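Local atomic coordinates of 6b protein (Agrobacterium vitis, PDB entry 3AQ2), a protein that has an ADP-ribosylation fold and disturbs plant cell proliferation, probably by acting as a toxin on the plant microRNA machinery. Residues A75-S86 / S190-L200. Sequence-based numbering, arbitrary orientation.
Sequences AQLCGLNRLLPS and SDLIHYPIVAL
Leu84 of strand 83-85 lies side by side with Tyr195, the residue just after strand 192-194, on the buried side of the antiparallel ribbon these strands form. With its CG anti to the backbone N (chi1 -167°), Leu84 carries CD2 over the centre of the phenol ring, 4.0 Å from the Tyr195 centroid, a CH-pi contact. Pro196 CD lies against the opposite face, and the hydroxyl OH of Tyr195 bonds to Leu138 O, so an aromatic with one polar end suits this core position. The other branch, Leu84 CD1, meets Ile197 CD1 at 4.0 Å. Leu84 and Ile193 form a hydrogen-bonded pair: Leu84 N to Ile193 O is 2.9 Å, and Ile193 N returns the bond to Leu84 O. Just before the ribbon, helix 72-81 ends in a Schellman motif at Arg82, whose positive phi turns the chain into the strand. The helix packs on Ile197 and Leu200: Gly79, lacking a side chain, lets Leu200 CD2 come to 4.2 Å from its CA.

The face bearing Leu192 is more open at its rim, where Leu192 CD1 meets Leu77 CD2 at 4.1 Å, both residues partly exposed; Leu192 CD2 touches CA and CB of buried Pro85. At one end of the ribbon the partly exposed Arg82 lays its chain beside His194, the guanidinium and imidazole planes 75° apart. Its carbonyl is doubly gripped: Tyr195 N approaches from above the carbonyl plane, whereas His194 ND1, 3.2 Å from Arg82 O, donates within it. At the other end Ser86 OG gives its proton to Asp191 OD1 (2.6 Å) and also bonds to Phe121 N. The geometry is consistent with a proton on His194 ND1; as NE2 bonds weakly to Phe44 O, the ring may be positively charged, and Asp191 is probably ionised, so directional polar links close both ends of a largely apolar ribbon.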
loop_
_atom_site.group_PDB
_atom_site.type_symbol
_atom_site.label_atom_id
_atom_site.label_comp_id
_atom_site.label_asym_id
_atom_site.label_seq_id
_atom_site.Cartn_x
_atom_site.Cartn_y
_atom_site.Cartn_z
ATOM N N ALA A 75 -1.085 4.478 -10.270
ATOM C CA ALA A 75 -1.407 3.052 -10.143
ATOM C C ALA A 75 -0.666 2.232 -11.213
ATOM O O ALA A 75 -0.049 1.213 -10.903
ATOM C CB ALA A 75 -2.917 2.844 -10.242
ATOM N N GLN A 76 -0.707 2.707 -12.455
ATOM C CA GLN A 76 -0.086 2.003 -13.574
ATOM C C GLN A 76 1.433 1.995 -13.407
ATOM O O GLN A 76 2.069 0.948 -13.536
ATOM C CB GLN A 76 -0.497 2.653 -14.899
ATOM C CG GLN A 76 -0.349 1.750 -16.113
ATOM C CD GLN A 76 -1.253 2.168 -17.259
ATOM O OE1 GLN A 76 -2.444 2.445 -17.064
ATOM N NE2 GLN A 76 -0.693 2.213 -18.466
ATOM N N LEU A 77 2.006 3.160 -13.109
ATOM C CA LEU A 77 3.453 3.281 -12.907
ATOM C C LEU A 77 3.928 2.349 -11.801
ATOM O O LEU A 77 4.905 1.627 -11.965
ATOM C CB LEU A 77 3.844 4.722 -12.563
ATOM C CG LEU A 77 5.315 4.963 -12.185
ATOM C CD1 LEU A 77 6.224 4.906 -13.417
ATOM C CD2 LEU A 77 5.465 6.289 -11.454
ATOM N N CYS A 78 3.226 2.366 -10.672
ATOM C CA CYS A 78 3.665 1.604 -9.509
ATOM C C CYS A 78 3.388 0.117 -9.658
ATOM O O CYS A 78 4.242 -0.705 -9.354
ATOM C CB CYS A 78 3.039 2.168 -8.231
ATOM S SG CYS A 78 3.676 3.769 -7.814
ATOM N N GLY A 79 2.186 -0.232 -10.119
ATOM C CA GLY A 79 1.849 -1.635 -10.385
ATOM C C GLY A 79 2.762 -2.360 -11.358
ATOM O O GLY A 79 3.240 -3.467 -11.074
ATOM N N LEU A 80 3.025 -1.742 -12.506
ATOM C CA LEU A 80 3.832 -2.363 -13.555
ATOM C C LEU A 80 5.314 -2.436 -13.219
ATOM O O LEU A 80 6.061 -3.202 -13.831
ATOM C CB LEU A 80 3.642 -1.628 -14.886
ATOM C CG LEU A 80 2.423 -2.047 -15.720
ATOM C CD1 LEU A 80 1.979 -0.945 -16.675
ATOM C CD2 LEU A 80 2.686 -3.353 -16.482
ATOM N N ASN A 81 5.742 -1.648 -12.236
ATOM C CA ASN A 81 7.164 -1.470 -11.992
ATOM C C ASN A 81 7.622 -1.814 -10.584
ATOM O O ASN A 81 8.790 -1.599 -10.254
ATOM C CB ASN A 81 7.587 -0.046 -12.330
ATOM C CG ASN A 81 7.412 0.274 -13.795
ATOM O OD1 ASN A 81 6.320 0.638 -14.248
ATOM N ND2 ASN A 81 8.484 0.116 -14.553
ATOM N N ARG A 82 6.708 -2.354 -9.778
ATOM C CA ARG A 82 6.996 -2.733 -8.393
ATOM C C ARG A 82 7.521 -1.544 -7.591
ATOM O O ARG A 82 8.601 -1.605 -6.991
ATOM C CB ARG A 82 7.983 -3.901 -8.349
ATOM C CG ARG A 82 7.662 -4.897 -7.268
ATOM C CD ARG A 82 8.649 -6.051 -7.263
ATOM N NE ARG A 82 8.721 -6.726 -8.553
ATOM C CZ ARG A 82 9.761 -6.661 -9.378
ATOM N NH1 ARG A 82 10.835 -5.949 -9.054
ATOM N NH2 ARG A 82 9.730 -7.310 -10.532
ATOM N N LEU A 83 6.755 -0.456 -7.609
ATOM C CA LEU A 83 7.098 0.751 -6.863
ATOM C C LEU A 83 6.001 1.114 -5.881
ATOM O O LEU A 83 4.826 0.823 -6.107
ATOM C CB LEU A 83 7.327 1.933 -7.805
ATOM C CG LEU A 83 8.410 1.766 -8.874
ATOM C CD1 LEU A 83 8.338 2.870 -9.923
ATOM C CD2 LEU A 83 9.792 1.711 -8.231
ATOM N N LEU A 84 6.403 1.756 -4.793
ATOM C CA LEU A 84 5.450 2.329 -3.862
ATOM C C LEU A 84 5.770 3.824 -3.706
ATOM O O LEU A 84 6.930 4.181 -3.499
ATOM C CB LEU A 84 5.551 1.607 -2.528
ATOM C CG LEU A 84 4.421 1.873 -1.532
ATOM C CD1 LEU A 84 3.101 1.225 -1.996
ATOM C CD2 LEU A 84 4.824 1.382 -0.165
ATOM N N PRO A 85 4.745 4.700 -3.830
ATOM C CA PRO A 85 4.974 6.143 -3.694
ATOM C C PRO A 85 4.882 6.618 -2.249
ATOM O O PRO A 85 4.200 5.997 -1.427
ATOM C CB PRO A 85 3.804 6.751 -4.470
ATOM C CG PRO A 85 2.679 5.789 -4.250
ATOM C CD PRO A 85 3.326 4.394 -4.117
ATOM N N SER A 86 5.562 7.718 -1.943
ATOM C CA SER A 86 5.228 8.457 -0.734
ATOM C C SER A 86 3.902 9.182 -0.981
ATOM O O SER A 86 3.559 9.521 -2.129
ATOM C CB SER A 86 6.317 9.472 -0.384
ATOM O OG SER A 86 6.446 10.412 -1.440
ATOM N N SER A 190 12.846 7.444 -0.246
ATOM C CA SER A 190 12.620 8.117 -1.522
ATOM C C SER A 190 11.125 8.348 -1.697
ATOM O O SER A 190 10.298 7.720 -1.023
ATOM C CB SER A 190 13.123 7.254 -2.682
ATOM O OG SER A 190 13.092 7.985 -3.900
ATOM N N ASP A 191 10.763 9.235 -2.616
ATOM C CA ASP A 191 9.337 9.424 -2.907
ATOM C C ASP A 191 8.773 8.340 -3.829
ATOM O O ASP A 191 7.557 8.231 -4.004
ATOM C CB ASP A 191 9.078 10.824 -3.436
ATOM C CG ASP A 191 9.311 11.878 -2.373
ATOM O OD1 ASP A 191 8.648 11.821 -1.310
ATOM O OD2 ASP A 191 10.168 12.757 -2.595
ATOM N N LEU A 192 9.669 7.538 -4.404
ATOM C CA LEU A 192 9.287 6.288 -5.069
ATOM C C LEU A 192 10.313 5.227 -4.703
ATOM O O LEU A 192 11.506 5.365 -5.021
ATOM C CB LEU A 192 9.258 6.430 -6.598
ATOM C CG LEU A 192 8.116 7.138 -7.320
ATOM C CD1 LEU A 192 8.445 7.173 -8.802
ATOM C CD2 LEU A 192 6.775 6.452 -7.094
ATOM N N ILE A 193 9.855 4.176 -4.037
ATOM C CA ILE A 193 10.732 3.083 -3.623
ATOM C C ILE A 193 10.391 1.785 -4.347
ATOM O O ILE A 193 9.254 1.577 -4.770
ATOM C CB ILE A 193 10.690 2.868 -2.080
ATOM C CG1 ILE A 193 9.287 2.480 -1.589
ATOM C CG2 ILE A 193 11.186 4.135 -1.358
ATOM C CD1 ILE A 193 9.251 2.006 -0.132
ATOM N N HIS A 194 11.381 0.920 -4.513
ATOM C CA HIS A 194 11.131 -0.436 -4.974
ATOM C C HIS A 194 10.396 -1.213 -3.873
ATOM O O HIS A 194 10.895 -1.328 -2.748
ATOM C CB HIS A 194 12.464 -1.097 -5.319
ATOM C CG HIS A 194 12.379 -2.564 -5.574
ATOM N ND1 HIS A 194 11.376 -3.145 -6.324
ATOM C CD2 HIS A 194 13.221 -3.568 -5.229
ATOM C CE1 HIS A 194 11.584 -4.448 -6.395
ATOM N NE2 HIS A 194 12.691 -4.731 -5.733
ATOM N N TYR A 195 9.212 -1.737 -4.192
ATOM C CA TYR A 195 8.371 -2.382 -3.179
ATOM C C TYR A 195 7.361 -3.322 -3.844
ATOM O O TYR A 195 6.758 -2.948 -4.850
ATOM C CB TYR A 195 7.627 -1.308 -2.373
ATOM C CG TYR A 195 7.013 -1.808 -1.084
ATOM C CD1 TYR A 195 7.693 -1.661 0.130
ATOM C CD2 TYR A 195 5.754 -2.424 -1.079
ATOM C CE1 TYR A 195 7.137 -2.124 1.324
ATOM C CE2 TYR A 195 5.188 -2.895 0.106
ATOM C CZ TYR A 195 5.888 -2.734 1.302
ATOM O OH TYR A 195 5.332 -3.194 2.475
ATOM N N PRO A 196 7.178 -4.541 -3.295
ATOM C CA PRO A 196 6.275 -5.480 -3.967
ATOM C C PRO A 196 4.822 -5.045 -3.859
ATOM O O PRO A 196 4.365 -4.662 -2.782
ATOM C CB PRO A 196 6.475 -6.793 -3.194
ATOM C CG PRO A 196 7.778 -6.607 -2.436
ATOM C CD PRO A 196 7.777 -5.151 -2.093
ATOM N N ILE A 197 4.121 -5.105 -4.983
ATOM C CA ILE A 197 2.703 -4.783 -5.032
ATOM C C ILE A 197 1.939 -6.078 -5.265
ATOM O O ILE A 197 2.253 -6.819 -6.196
ATOM C CB ILE A 197 2.407 -3.757 -6.167
ATOM C CG1 ILE A 197 3.295 -2.499 -6.028
ATOM C CG2 ILE A 197 0.906 -3.394 -6.193
ATOM C CD1 ILE A 197 3.172 -1.758 -4.680
ATOM N N VAL A 198 0.957 -6.368 -4.411
ATOM C CA VAL A 198 0.158 -7.579 -4.577
ATOM C C VAL A 198 -0.817 -7.410 -5.747
ATOM O O VAL A 198 -0.881 -8.256 -6.649
ATOM C CB VAL A 198 -0.602 -7.947 -3.291
ATOM C CG1 VAL A 198 -1.474 -9.194 -3.524
ATOM C CG2 VAL A 198 0.391 -8.169 -2.147
ATOM N N ALA A 199 -1.555 -6.308 -5.724
ATOM C CA ALA A 199 -2.569 -6.040 -6.738
ATOM C C ALA A 199 -2.778 -4.540 -6.901
ATOM O O ALA A 199 -2.401 -3.751 -6.028
ATOM C CB ALA A 199 -3.888 -6.713 -6.355
ATOM N N LEU A 200 -3.386 -4.150 -8.018
ATOM C CA LEU A 200 -3.861 -2.772 -8.186
ATOM C C LEU A 200 -5.306 -2.815 -8.679
ATOM O O LEU A 200 -5.749 -3.816 -9.251
ATOM C CB LEU A 200 -2.975 -1.964 -9.147
ATOM C CG LEU A 200 -2.978 -2.305 -10.647
ATOM C CD1 LEU A 200 -2.694 -1.059 -11.483
ATOM C CD2 LEU A 200 -1.955 -3.408 -10.986
#